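Type-2 restriction enzyme NlaIV (Neisseria lactamica, PDB 6QM2) recognises the double-stranded DNA sequence 5'-GGNNCC-3' and cuts it in the middle, leaving blunt ends with 5'-phosphates. Local coordinates at residues 71-76 and 111-116; 116-121 and 220-225; 105-110 and 196-201; 64-69 and 82-87; 78-81 and 86-89. All coordinates share one frame; numbering follows the deposited sequence.

Contact 1: residues 71-76 and 111-116; sequences TQMPPD and SDEIIH. With NA (sodium ion), chain B.
The loop leading into the probable PD element of this PD-(D/E)XK nuclease meets helix 107-116 through Met73 and Glu113. The two side chains overlap head to tail. Met73 CG lies 3.5 Å from Glu113 OE2. At the other end of the overlap, Met73 CE lies 3.7 Å from Glu113 CB. The thioether chain therefore runs along the aliphatic part of the glutamate and ends near its root. Glu113 CG is anti to the backbone N (chi1 178°). The chain then bends at chi2 (86°), which brings one carboxylate oxygen beside Met73. No hydrogen bond joins the segments, and the contact is van der Waals packing. Met73 also packs on Met109 and Tyr110, and Glu113 on Met120.

The backbone of the same loop binds a sodium ion. Met73 O is 2.1 Å from the sodium and Pro75 O is 2.5 Å from it. The peptide bond before Pro75 is cis. Ser68 OG, Asn70 O and a water complete the five ligands. That water donates to Asp76 OD1 at 2.9 Å, while Asp76 OD2 accepts from Val91 N. The Asp76 side chain is linked to the ion through this water. Its place after Pro75 and close to Glu90 on strand 88-95 is consistent with the active-site core of the PD-(D/E)XK fold.

Contact 2: residues 116-121 and 220-225; sequences HKPYML and EEAYKK
Pro118 and Tyr223 are the closest backbone pair, with 5.7 Å between Pro118 CA and Tyr223 CA, where the turn after helix 107-116 runs against helix 215-227. The turn is a short 3-10 segment, 118-121, that follows Lys117, the first residue to leave the helical backbone. Its bonds are local: Met120 N donates to Lys117 O, and Leu121 N to Pro118 O, each at 3.0 Å. No hydrogen bond crosses to the other helix.

Pro118 carries the contact with its apolar ring, which has two neighbours. Pro118 CG faces the backbone of the partner helix and lies 3.7 Å from Ala222 O. The same Pro118 CG is 3.8 Å from Ala222 CB. The short Ala222 side chain is consistent with this close approach to the helix backbone. The second neighbour is Tyr223, whose ring Pro118 CB approaches obliquely. Tyr223 CG is anti to its own backbone N (chi1 -164°), which sends the ring past the proline.

Residues around the pair extend the packing. Pro118 also touches His226, and the Tyr223 ring stacks with Tyr227. Leu121 faces Phe219 and the residues Leu191, Phe194 and Val195 of helix 191-204. The contact thus joins the turn after helix 107-116 to the flank of helix 215-227, away from the sodium site. On the side facing Tyr223, Pro118 CB lies 4.0 Å from Tyr223 CD1.

Contact 3: residues 105-110 and 196-201; sequences ADFKMY and SAIEET
Phe107 and Thr201 cross obliquely, with the threonine methyl lying over one face of the phenylalanine ring. Thr201 CG2 is 3.7 Å from the Phe107 ring centroid and 27° off the ring normal. This is a CH-pi contact, shifted toward the rim, and its nearest ring atom is Phe107 CZ. The edge of the same ring meets the helix backbone: Phe107 CZ lies 3.7 Å from Ile198 O, close to the ring plane. Ile198 adds an apolar contact, with its CD1 3.9 Å from Phe107 CE1. Ile198 CD1 also reaches Tyr110 CD2 at 4.4 Å, obliquely to the tyrosine ring. One methyl thus lies near both aromatic rings.

The threonine is fixed in this pose by its own helix. Thr201 OG1 stands beside the backbone N (Thr201 chi1 -52°), and Thr201 OG1 donates to Ala197 O at 2.6 Å. The donor sits above the carbonyl plane. Ala197 O also takes the backbone bond from Thr201 N, so two donors share it. With OG1 held there, CG2 is anti to the backbone N and lies over the ring.

On the other side, Asp106 is the N-cap of helix 107-116. Its OD2 accepts from Met109 N at 3.3 Å, from above the carboxylate plane. Val169 and Ile172 of strand 168-172 also pack on Phe107. The contact is buried helix-to-helix packing, with the first turn of helix 107-116 set against helix 191-204 in a hydrophobic core.

Contact 4: residues 64-69 and 82-87; sequences EFDVST and KDRSRE. With NA (sodium ion), chain B.
Asp66 and Arg84 form the salt bridge that makes this surface contact. Asp66 OD2 lies 2.6 Å from Arg84 NH1, at the edge of the guanidinium and near its plane. The groups meet through one oxygen and one nitrogen, and their planes are turned 60° apart. The side chains cross at about a right angle. Arg84 gets there by bending at chi2 and again at chi3 (-95°). The other oxygen, Asp66 OD1, makes a second salt bridge with Lys81 NZ. Two positive groups thus share one carboxylate, which would probably favour its charged form. Arg84 also packs on Phe78.

Hydrogen bonds shape the loop that presents Arg84. Residues 83-86 form a type I beta turn. Ser85 OG donates to Asp83 OD1 at 2.7 Å, meeting it on the syn side. A weak bond from Ser85 N to the same oxygen, at 3.4 Å from Asp83 OD1, adds an Asx turn.

Metal binding belongs to the other segment. Ser68 OG is anti to its backbone N (chi1 177°) and binds the sodium ion at 2.5 Å. It joins the loop 71-76 at the ion. Within this chain, strand 66-67 lies at the edge of the five-stranded mixed sheet. The salt bridge ties this edge strand to the turn of the neighbouring beta hairpin.

Contact 5: residues 78-81 and 86-89; sequences FLNK and RELL
Phe78 and Leu88 face each other as an antiparallel non-hydrogen-bonded pair, with Phe78 CA 5.0 Å from Leu88 CA. Their side chains run alongside each other on the same face of the sheet. Phe78 CD1 comes to 3.4 Å from Leu88 CD2, obliquely to the ring. Next along, Leu79 N donates to Glu87 O at 2.9 Å. Leu79 CD1 then meets Leu89 CB at 4.2 Å, and the Leu79 side chain also packs on Ala9 and Ile12 of helix 9-18. This is the tight, apolar part.

Toward the loop the strands part. Asn80 CB and Glu87 CB still touch at 4.0 Å, but the polar ends go to other partners. Asn80 OD1 accepts from Asp83 N and Lys6 NZ, and Glu87 OE1 bonds with Thr8 OG1. A water bridges the backbones here, accepting from Asn80 N at 2.8 Å and donating to Arg86 O at 2.7 Å. Glu87 has a left-handed backbone (phi 58°), which helps turn the chain into strand 88-95. The chemistry implies a hairpin whose last direct backbone bond before the loop lies between Leu79 and Glu87. Beyond it water links the two backbones, while the apolar pairs lie on the strand side.

Overall arrangement
From the N terminus, strand 66-67 opens contact 4, which closes on the loop at 82-87. Contact 5 closes the shorter loop between 78-81 and 86-89, and the two contacts share Arg86 and Glu87. The sodium-binding loop 71-76 lies inside the span of contact 4 and packs later against helix 107-116, so contacts 1 and 4 cross, while contact 5 nests inside the loop of contact 1. That helix also opens contact 3, which crosses contacts 1 and 2. Contact 2 follows contact 1 in series through shared His116. Together they tie the mixed sheet and metal site to helices 107-116, 191-204 and 215-227.

Contact 1: residues 71-76 and 111-116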
# COMPACT_ATOMS: atom_id res chain seq x y z
N THR A 71 -16.64 6.32 -0.48
CA THR A 71 -15.57 6.11 0.52
C THR A 71 -15.21 7.37 1.32
O THR A 71 -14.71 7.26 2.44
CB THR A 71 -14.29 5.57 -0.15
OG1 THR A 71 -13.90 6.45 -1.21
CG2 THR A 71 -14.51 4.17 -0.70
N GLN A 72 -15.47 8.55 0.75
CA GLN A 72 -15.07 9.83 1.35
C GLN A 72 -15.94 10.29 2.53
O GLN A 72 -15.47 11.07 3.37
CB GLN A 72 -15.05 10.94 0.30
CG GLN A 72 -14.10 10.67 -0.87
CD GLN A 72 -13.52 11.94 -1.45
OE1 GLN A 72 -12.71 12.60 -0.81
NE2 GLN A 72 -13.92 12.28 -2.67
N MET A 73 -17.18 9.82 2.60
CA MET A 73 -18.15 10.26 3.61
C MET A 73 -18.64 9.07 4.44
O MET A 73 -18.64 7.95 3.93
CB MET A 73 -19.35 10.90 2.88
CG MET A 73 -19.83 12.21 3.47
SD MET A 73 -18.50 13.42 3.47
CE MET A 73 -18.98 14.39 4.88
N PRO A 74 -19.04 9.29 5.71
CA PRO A 74 -19.71 8.19 6.41
C PRO A 74 -21.12 7.92 5.86
O PRO A 74 -21.69 8.79 5.18
CB PRO A 74 -19.77 8.68 7.86
CG PRO A 74 -19.72 10.17 7.76
CD PRO A 74 -18.83 10.45 6.59
N PRO A 75 -21.69 6.73 6.12
CA PRO A 75 -21.17 5.58 6.85
C PRO A 75 -20.51 4.55 5.92
O PRO A 75 -20.36 4.82 4.73
CB PRO A 75 -22.43 4.99 7.47
CG PRO A 75 -23.48 5.24 6.43
CD PRO A 75 -23.05 6.44 5.62
N ASP A 76 -20.09 3.42 6.48
CA ASP A 76 -19.60 2.29 5.69
C ASP A 76 -20.71 1.27 5.48
O ASP A 76 -20.86 0.74 4.37
CB ASP A 76 -18.40 1.62 6.38
CG ASP A 76 -17.17 2.52 6.43
OD1 ASP A 76 -16.86 3.19 5.42
OD2 ASP A 76 -16.49 2.55 7.48
N SER A 111 -19.16 19.76 6.75
CA SER A 111 -19.95 20.92 7.17
C SER A 111 -21.22 21.08 6.31
O SER A 111 -22.27 21.46 6.84
CB SER A 111 -19.11 22.20 7.17
OG SER A 111 -18.44 22.40 5.94
N ASP A 112 -21.13 20.80 5.01
CA ASP A 112 -22.29 20.82 4.10
C ASP A 112 -23.20 19.62 4.32
O ASP A 112 -24.42 19.76 4.31
CB ASP A 112 -21.86 20.85 2.63
CG ASP A 112 -21.21 22.17 2.22
OD1 ASP A 112 -21.32 23.17 2.97
OD2 ASP A 112 -20.58 22.20 1.14
N GLU A 113 -22.59 18.45 4.48
CA GLU A 113 -23.32 17.19 4.66
C GLU A 113 -24.28 17.24 5.85
O GLU A 113 -25.43 16.84 5.71
CB GLU A 113 -22.32 16.03 4.84
CG GLU A 113 -22.91 14.64 5.09
CD GLU A 113 -23.25 13.88 3.82
OE1 GLU A 113 -23.54 14.52 2.78
OE2 GLU A 113 -23.24 12.63 3.87
N ILE A 114 -23.81 17.71 7.00
CA ILE A 114 -24.63 17.69 8.23
C ILE A 114 -25.79 18.70 8.26
O ILE A 114 -26.66 18.60 9.12
CB ILE A 114 -23.78 17.79 9.53
CG1 ILE A 114 -23.06 19.15 9.65
CG2 ILE A 114 -22.81 16.63 9.61
CD1 ILE A 114 -22.51 19.40 11.04
N ILE A 115 -25.81 19.67 7.34
CA ILE A 115 -27.01 20.48 7.11
C ILE A 115 -28.04 19.69 6.31
O ILE A 115 -29.21 19.65 6.67
CB ILE A 115 -26.68 21.82 6.41
CG1 ILE A 115 -26.04 22.76 7.44
CG2 ILE A 115 -27.93 22.45 5.79
CD1 ILE A 115 -25.52 24.06 6.88
N HIS A 116 -27.61 19.07 5.21
CA HIS A 116 -28.52 18.31 4.34
C HIS A 116 -28.96 17.00 5.02
O HIS A 116 -30.10 16.57 4.85
CB HIS A 116 -27.85 18.02 2.99
CG HIS A 116 -27.63 19.24 2.15
ND1 HIS A 116 -27.99 19.30 0.81
CD2 HIS A 116 -27.10 20.45 2.44
CE1 HIS A 116 -27.68 20.49 0.33
NE2 HIS A 116 -27.14 21.21 1.30
NA NA B . -19.38 6.24 2.94
O HOH W 1 -17.88 4.21 2.91

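Contact 2: residues 116-121 and 220-225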
# COMPACT_ATOMS: atom_id res chain seq x y z
N HIS A 116 -27.61 19.07 5.21
CA HIS A 116 -28.52 18.31 4.34
C HIS A 116 -28.96 17.00 5.02
O HIS A 116 -30.10 16.57 4.85
CB HIS A 116 -27.85 18.02 2.99
CG HIS A 116 -27.63 19.24 2.15
ND1 HIS A 116 -27.99 19.30 0.81
CD2 HIS A 116 -27.10 20.45 2.44
CE1 HIS A 116 -27.68 20.49 0.33
NE2 HIS A 116 -27.14 21.21 1.30
N LYS A 117 -28.06 16.39 5.78
CA LYS A 117 -28.29 15.10 6.43
C LYS A 117 -27.78 15.10 7.88
O LYS A 117 -26.78 14.44 8.19
CB LYS A 117 -27.59 13.99 5.62
CG LYS A 117 -28.01 13.87 4.17
CD LYS A 117 -27.27 12.73 3.50
CE LYS A 117 -27.65 12.56 2.03
NZ LYS A 117 -27.28 11.20 1.55
N PRO A 118 -28.47 15.83 8.78
CA PRO A 118 -28.08 15.90 10.21
C PRO A 118 -27.98 14.55 10.92
O PRO A 118 -27.22 14.41 11.87
CB PRO A 118 -29.20 16.73 10.85
CG PRO A 118 -29.80 17.49 9.73
CD PRO A 118 -29.68 16.62 8.52
N TYR A 119 -28.77 13.58 10.47
CA TYR A 119 -28.68 12.21 10.97
C TYR A 119 -27.30 11.53 10.85
O TYR A 119 -27.05 10.52 11.52
CB TYR A 119 -29.76 11.32 10.33
CG TYR A 119 -29.78 11.30 8.81
CD1 TYR A 119 -28.98 10.42 8.09
CD2 TYR A 119 -30.63 12.15 8.09
CE1 TYR A 119 -29.01 10.39 6.70
CE2 TYR A 119 -30.66 12.13 6.70
CZ TYR A 119 -29.85 11.25 6.01
OH TYR A 119 -29.88 11.22 4.65
N MET A 120 -26.41 12.08 10.01
CA MET A 120 -25.01 11.65 9.98
C MET A 120 -24.26 11.85 11.30
O MET A 120 -23.33 11.11 11.60
CB MET A 120 -24.25 12.34 8.84
CG MET A 120 -24.67 11.91 7.45
SD MET A 120 -24.50 10.13 7.18
CE MET A 120 -25.12 9.98 5.50
N LEU A 121 -24.68 12.83 12.10
CA LEU A 121 -24.08 13.06 13.42
C LEU A 121 -24.34 11.93 14.42
O LEU A 121 -23.65 11.86 15.45
CB LEU A 121 -24.57 14.38 14.01
CG LEU A 121 -24.19 15.64 13.24
CD1 LEU A 121 -25.06 16.83 13.62
CD2 LEU A 121 -22.72 15.97 13.44
N GLU A 220 -30.25 24.07 12.50
CA GLU A 220 -31.28 23.84 13.53
C GLU A 220 -32.65 23.50 12.93
O GLU A 220 -33.38 22.69 13.50
CB GLU A 220 -31.37 25.03 14.49
CG GLU A 220 -30.22 25.10 15.49
CD GLU A 220 -30.31 26.26 16.47
OE1 GLU A 220 -31.01 27.25 16.18
OE2 GLU A 220 -29.66 26.18 17.54
N GLU A 221 -32.98 24.12 11.80
CA GLU A 221 -34.20 23.78 11.05
C GLU A 221 -34.13 22.38 10.45
O GLU A 221 -35.11 21.63 10.49
CB GLU A 221 -34.46 24.80 9.94
CG GLU A 221 -34.92 26.15 10.46
CD GLU A 221 -35.00 27.22 9.39
OE1 GLU A 221 -35.20 28.40 9.76
OE2 GLU A 221 -34.87 26.90 8.19
N ALA A 222 -32.98 22.04 9.88
CA ALA A 222 -32.74 20.71 9.33
C ALA A 222 -32.76 19.63 10.40
O ALA A 222 -33.28 18.54 10.16
CB ALA A 222 -31.42 20.68 8.58
N TYR A 223 -32.20 19.91 11.57
CA TYR A 223 -32.28 18.95 12.68
C TYR A 223 -33.73 18.74 13.11
O TYR A 223 -34.14 17.61 13.39
CB TYR A 223 -31.44 19.40 13.89
CG TYR A 223 -31.18 18.28 14.87
CD1 TYR A 223 -30.10 17.41 14.69
CD2 TYR A 223 -32.02 18.07 15.96
CE1 TYR A 223 -29.86 16.37 15.58
CE2 TYR A 223 -31.79 17.03 16.85
CZ TYR A 223 -30.71 16.18 16.66
OH TYR A 223 -30.48 15.15 17.55
N LYS A 224 -34.51 19.83 13.11
CA LYS A 224 -35.92 19.77 13.48
C LYS A 224 -36.73 18.90 12.52
O LYS A 224 -37.50 18.06 12.98
CB LYS A 224 -36.53 21.18 13.59
CG LYS A 224 -37.84 21.21 14.36
CD LYS A 224 -38.44 22.60 14.41
CE LYS A 224 -39.87 22.56 14.93
NZ LYS A 224 -40.49 23.91 14.96
N LYS A 225 -36.56 19.10 11.21
CA LYS A 225 -37.24 18.24 10.23
C LYS A 225 -36.97 16.76 10.46
O LYS A 225 -37.91 15.98 10.62
CB LYS A 225 -36.85 18.60 8.78
CG LYS A 225 -37.76 19.64 8.14
CD LYS A 225 -37.70 19.60 6.62
CE LYS A 225 -38.80 20.46 6.03
NZ LYS A 225 -38.58 20.74 4.58

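Contact 3: residues 105-110 and 196-201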
# COMPACT_ATOMS: atom_id res chain seq x y z
N ALA A 105 -13.46 13.01 8.24
CA ALA A 105 -13.96 13.41 6.92
C ALA A 105 -13.37 14.76 6.51
O ALA A 105 -12.95 15.54 7.37
CB ALA A 105 -15.48 13.50 6.92
N ASP A 106 -13.35 15.04 5.21
CA ASP A 106 -13.01 16.38 4.72
C ASP A 106 -13.96 17.37 5.38
O ASP A 106 -15.16 17.14 5.40
CB ASP A 106 -13.17 16.47 3.19
CG ASP A 106 -12.93 17.88 2.65
OD1 ASP A 106 -11.93 18.52 3.06
OD2 ASP A 106 -13.73 18.36 1.82
N PHE A 107 -13.41 18.45 5.94
CA PHE A 107 -14.24 19.42 6.66
C PHE A 107 -15.26 20.12 5.75
O PHE A 107 -16.42 20.28 6.15
CB PHE A 107 -13.40 20.47 7.40
CG PHE A 107 -14.23 21.52 8.07
CD1 PHE A 107 -14.81 21.28 9.31
CD2 PHE A 107 -14.48 22.74 7.44
CE1 PHE A 107 -15.60 22.23 9.92
CE2 PHE A 107 -15.28 23.70 8.05
CZ PHE A 107 -15.84 23.44 9.29
N LYS A 108 -14.84 20.56 4.56
CA LYS A 108 -15.77 21.27 3.67
C LYS A 108 -16.96 20.39 3.34
O LYS A 108 -18.10 20.85 3.41
CB LYS A 108 -15.08 21.76 2.39
CG LYS A 108 -16.06 22.35 1.37
CD LYS A 108 -15.50 23.54 0.59
CE LYS A 108 -14.21 23.21 -0.15
NZ LYS A 108 -13.81 24.29 -1.09
N MET A 109 -16.70 19.13 2.99
CA MET A 109 -17.77 18.19 2.67
C MET A 109 -18.68 17.92 3.86
O MET A 109 -19.90 17.86 3.71
CB MET A 109 -17.19 16.86 2.16
CG MET A 109 -16.65 16.92 0.74
SD MET A 109 -15.95 15.34 0.25
CE MET A 109 -17.43 14.38 -0.10
N TYR A 110 -18.08 17.76 5.04
CA TYR A 110 -18.81 17.39 6.27
C TYR A 110 -19.66 18.52 6.83
O TYR A 110 -20.75 18.26 7.31
CB TYR A 110 -17.83 16.88 7.32
CG TYR A 110 -18.45 16.18 8.51
CD1 TYR A 110 -18.69 14.80 8.48
CD2 TYR A 110 -18.77 16.87 9.67
CE1 TYR A 110 -19.24 14.15 9.57
CE2 TYR A 110 -19.32 16.22 10.77
CZ TYR A 110 -19.55 14.86 10.71
OH TYR A 110 -20.10 14.21 11.79
N SER A 196 -21.31 23.07 17.58
CA SER A 196 -20.88 24.46 17.83
C SER A 196 -19.47 24.72 17.32
O SER A 196 -19.21 25.78 16.73
CB SER A 196 -20.95 24.81 19.32
OG SER A 196 -20.51 26.14 19.54
N ALA A 197 -18.58 23.75 17.53
CA ALA A 197 -17.22 23.81 16.99
C ALA A 197 -17.23 23.84 15.46
O ALA A 197 -16.54 24.66 14.86
CB ALA A 197 -16.38 22.65 17.50
N ILE A 198 -18.03 22.95 14.85
CA ILE A 198 -18.17 22.91 13.39
C ILE A 198 -18.66 24.26 12.88
O ILE A 198 -18.07 24.81 11.95
CB ILE A 198 -19.15 21.80 12.89
CG1 ILE A 198 -18.65 20.38 13.26
CG2 ILE A 198 -19.36 21.90 11.38
CD1 ILE A 198 -17.40 19.92 12.54
N GLU A 199 -19.71 24.80 13.50
CA GLU A 199 -20.27 26.10 13.10
C GLU A 199 -19.20 27.18 13.03
O GLU A 199 -19.12 27.90 12.04
CB GLU A 199 -21.37 26.55 14.07
CG GLU A 199 -22.13 27.80 13.63
CD GLU A 199 -22.89 28.48 14.75
OE1 GLU A 199 -23.27 27.81 15.74
OE2 GLU A 199 -23.11 29.71 14.63
N GLU A 200 -18.41 27.30 14.09
CA GLU A 200 -17.40 28.35 14.16
C GLU A 200 -16.27 28.08 13.18
O GLU A 200 -15.82 29.00 12.49
CB GLU A 200 -16.86 28.50 15.60
CG GLU A 200 -16.01 29.74 15.83
CD GLU A 200 -16.70 31.04 15.43
OE1 GLU A 200 -17.93 31.15 15.60
OE2 GLU A 200 -16.00 31.94 14.92
N THR A 201 -15.83 26.83 13.10
CA THR A 201 -14.82 26.41 12.12
C THR A 201 -15.20 26.79 10.69
O THR A 201 -14.33 27.15 9.90
CB THR A 201 -14.55 24.89 12.19
OG1 THR A 201 -14.27 24.51 13.54
CG2 THR A 201 -13.37 24.50 11.32

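Contact 4: residues 64-69 and 82-87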
# COMPACT_ATOMS: atom_id res chain seq x y z
N GLU A 64 -28.20 -8.39 8.29
CA GLU A 64 -28.77 -7.64 7.19
C GLU A 64 -28.05 -6.29 7.10
O GLU A 64 -27.91 -5.61 8.12
CB GLU A 64 -30.26 -7.45 7.47
CG GLU A 64 -31.15 -7.24 6.26
CD GLU A 64 -32.62 -7.37 6.59
OE1 GLU A 64 -33.00 -8.36 7.27
OE2 GLU A 64 -33.41 -6.49 6.18
N PHE A 65 -27.57 -5.93 5.91
CA PHE A 65 -26.95 -4.61 5.68
C PHE A 65 -26.79 -4.24 4.21
O PHE A 65 -26.85 -5.10 3.33
CB PHE A 65 -25.57 -4.52 6.36
CG PHE A 65 -24.53 -5.42 5.74
CD1 PHE A 65 -23.76 -4.99 4.66
CD2 PHE A 65 -24.31 -6.69 6.25
CE1 PHE A 65 -22.81 -5.82 4.09
CE2 PHE A 65 -23.36 -7.53 5.69
CZ PHE A 65 -22.61 -7.09 4.61
N ASP A 66 -26.57 -2.96 3.98
CA ASP A 66 -26.10 -2.44 2.69
C ASP A 66 -24.73 -1.79 2.87
O ASP A 66 -24.36 -1.41 3.98
CB ASP A 66 -27.08 -1.41 2.12
CG ASP A 66 -28.29 -2.04 1.46
OD1 ASP A 66 -28.20 -3.18 0.97
OD2 ASP A 66 -29.35 -1.37 1.42
N VAL A 67 -24.00 -1.68 1.76
CA VAL A 67 -22.67 -1.06 1.76
C VAL A 67 -22.73 0.32 1.11
O VAL A 67 -23.54 0.57 0.22
CB VAL A 67 -21.60 -1.92 1.04
CG1 VAL A 67 -21.32 -3.18 1.84
CG2 VAL A 67 -22.01 -2.27 -0.40
N SER A 68 -21.85 1.19 1.57
CA SER A 68 -21.79 2.56 1.08
C SER A 68 -20.96 2.63 -0.20
O SER A 68 -19.87 2.07 -0.27
CB SER A 68 -21.18 3.45 2.14
OG SER A 68 -21.04 4.79 1.67
N THR A 69 -21.48 3.35 -1.18
CA THR A 69 -20.80 3.55 -2.47
C THR A 69 -19.82 4.73 -2.46
O THR A 69 -19.09 4.94 -3.43
CB THR A 69 -21.83 3.76 -3.59
OG1 THR A 69 -22.55 4.98 -3.37
CG2 THR A 69 -22.83 2.59 -3.64
N LYS A 82 -34.25 -0.67 5.06
CA LYS A 82 -35.42 0.17 4.79
C LYS A 82 -35.28 1.62 5.26
O LYS A 82 -35.94 2.51 4.72
CB LYS A 82 -36.68 -0.46 5.41
CG LYS A 82 -37.14 -1.73 4.70
CD LYS A 82 -38.48 -2.21 5.22
CE LYS A 82 -39.08 -3.27 4.30
NZ LYS A 82 -40.41 -3.72 4.77
N ASP A 83 -34.44 1.86 6.27
CA ASP A 83 -34.18 3.21 6.79
C ASP A 83 -32.68 3.53 6.71
O ASP A 83 -31.90 3.18 7.60
CB ASP A 83 -34.70 3.33 8.23
CG ASP A 83 -34.86 4.78 8.69
OD1 ASP A 83 -34.48 5.72 7.96
OD2 ASP A 83 -35.38 4.98 9.81
N ARG A 84 -32.29 4.21 5.63
CA ARG A 84 -30.89 4.57 5.40
C ARG A 84 -30.49 5.92 6.04
O ARG A 84 -29.43 6.47 5.71
CB ARG A 84 -30.58 4.55 3.89
CG ARG A 84 -30.21 3.17 3.35
CD ARG A 84 -29.15 3.22 2.24
NE ARG A 84 -29.74 3.23 0.91
CZ ARG A 84 -30.27 2.16 0.29
NH1 ARG A 84 -30.31 0.97 0.89
NH2 ARG A 84 -30.79 2.30 -0.93
N SER A 85 -31.33 6.45 6.92
CA SER A 85 -30.97 7.60 7.76
C SER A 85 -30.71 7.21 9.22
O SER A 85 -30.31 8.07 10.00
CB SER A 85 -32.06 8.67 7.68
OG SER A 85 -33.30 8.19 8.15
N ARG A 86 -30.95 5.95 9.58
CA ARG A 86 -30.75 5.48 10.95
C ARG A 86 -29.96 4.18 10.92
O ARG A 86 -29.86 3.52 9.88
CB ARG A 86 -32.09 5.24 11.65
CG ARG A 86 -33.03 6.45 11.71
CD ARG A 86 -32.49 7.53 12.63
NE ARG A 86 -33.40 8.66 12.82
CZ ARG A 86 -33.65 9.63 11.93
NH1 ARG A 86 -33.08 9.63 10.72
NH2 ARG A 86 -34.49 10.61 12.25
N GLU A 87 -29.41 3.81 12.08
CA GLU A 87 -28.63 2.58 12.25
C GLU A 87 -27.43 2.53 11.28
O GLU A 87 -27.22 1.55 10.56
CB GLU A 87 -29.53 1.33 12.11
CG GLU A 87 -30.88 1.41 12.83
CD GLU A 87 -30.76 1.73 14.32
OE1 GLU A 87 -29.83 1.21 14.97
OE2 GLU A 87 -31.61 2.49 14.84
NA NA B . -19.38 6.24 2.94
O HOH W 1 -17.88 4.21 2.91

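Contact 5: residues 78-81 and 86-89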
# COMPACT_ATOMS: atom_id res chain seq x y z
N PHE A 78 -24.98 0.35 6.19
CA PHE A 78 -26.35 0.68 6.59
C PHE A 78 -26.98 -0.56 7.23
O PHE A 78 -27.32 -1.51 6.52
CB PHE A 78 -27.17 1.07 5.36
CG PHE A 78 -26.67 2.29 4.65
CD1 PHE A 78 -27.09 3.56 5.04
CD2 PHE A 78 -25.81 2.18 3.57
CE1 PHE A 78 -26.64 4.70 4.38
CE2 PHE A 78 -25.36 3.32 2.90
CZ PHE A 78 -25.78 4.58 3.30
N LEU A 79 -27.13 -0.56 8.55
CA LEU A 79 -27.67 -1.73 9.27
C LEU A 79 -29.20 -1.92 9.16
O LEU A 79 -29.72 -2.96 9.57
CB LEU A 79 -27.26 -1.69 10.75
CG LEU A 79 -25.75 -1.65 11.02
CD1 LEU A 79 -25.48 -1.47 12.51
CD2 LEU A 79 -25.08 -2.91 10.50
N ASN A 80 -29.89 -0.92 8.61
CA ASN A 80 -31.33 -0.97 8.36
C ASN A 80 -31.56 -0.70 6.87
O ASN A 80 -31.45 0.44 6.42
CB ASN A 80 -32.02 0.08 9.24
CG ASN A 80 -33.53 -0.04 9.24
OD1 ASN A 80 -34.16 -0.44 8.26
ND2 ASN A 80 -34.13 0.34 10.36
N LYS A 81 -31.86 -1.76 6.11
CA LYS A 81 -32.06 -1.66 4.65
C LYS A 81 -33.20 -0.73 4.23
O LYS A 81 -33.13 -0.09 3.18
CB LYS A 81 -32.27 -3.05 4.03
CG LYS A 81 -31.02 -3.91 3.98
CD LYS A 81 -31.29 -5.31 3.42
CE LYS A 81 -31.47 -5.33 1.91
NZ LYS A 81 -30.20 -5.21 1.15
N ARG A 86 -30.95 5.95 9.58
CA ARG A 86 -30.75 5.48 10.95
C ARG A 86 -29.96 4.18 10.92
O ARG A 86 -29.86 3.52 9.88
CB ARG A 86 -32.09 5.24 11.65
CG ARG A 86 -33.03 6.45 11.71
CD ARG A 86 -32.49 7.53 12.63
NE ARG A 86 -33.40 8.66 12.82
CZ ARG A 86 -33.65 9.63 11.93
NH1 ARG A 86 -33.08 9.63 10.72
NH2 ARG A 86 -34.49 10.61 12.25
N GLU A 87 -29.41 3.81 12.08
CA GLU A 87 -28.63 2.58 12.25
C GLU A 87 -27.43 2.53 11.28
O GLU A 87 -27.22 1.55 10.56
CB GLU A 87 -29.53 1.33 12.11
CG GLU A 87 -30.88 1.41 12.83
CD GLU A 87 -30.76 1.73 14.32
OE1 GLU A 87 -29.83 1.21 14.97
OE2 GLU A 87 -31.61 2.49 14.84
N LEU A 88 -26.64 3.61 11.29
CA LEU A 88 -25.51 3.80 10.38
C LEU A 88 -24.19 3.48 11.08
O LEU A 88 -23.95 3.94 12.20
CB LEU A 88 -25.48 5.24 9.88
CG LEU A 88 -26.79 5.79 9.29
CD1 LEU A 88 -26.63 7.23 8.85
CD2 LEU A 88 -27.25 4.93 8.13
N LEU A 89 -23.33 2.69 10.41
CA LEU A 89 -22.09 2.19 11.00
C LEU A 89 -20.86 2.59 10.17
O LEU A 89 -20.81 2.33 8.97
CB LEU A 89 -22.15 0.67 11.12
CG LEU A 89 -20.99 -0.05 11.80
CD1 LEU A 89 -20.80 0.44 13.24
CD2 LEU A 89 -21.20 -1.55 11.76
O HOH W 2 -29.19 1.71 8.06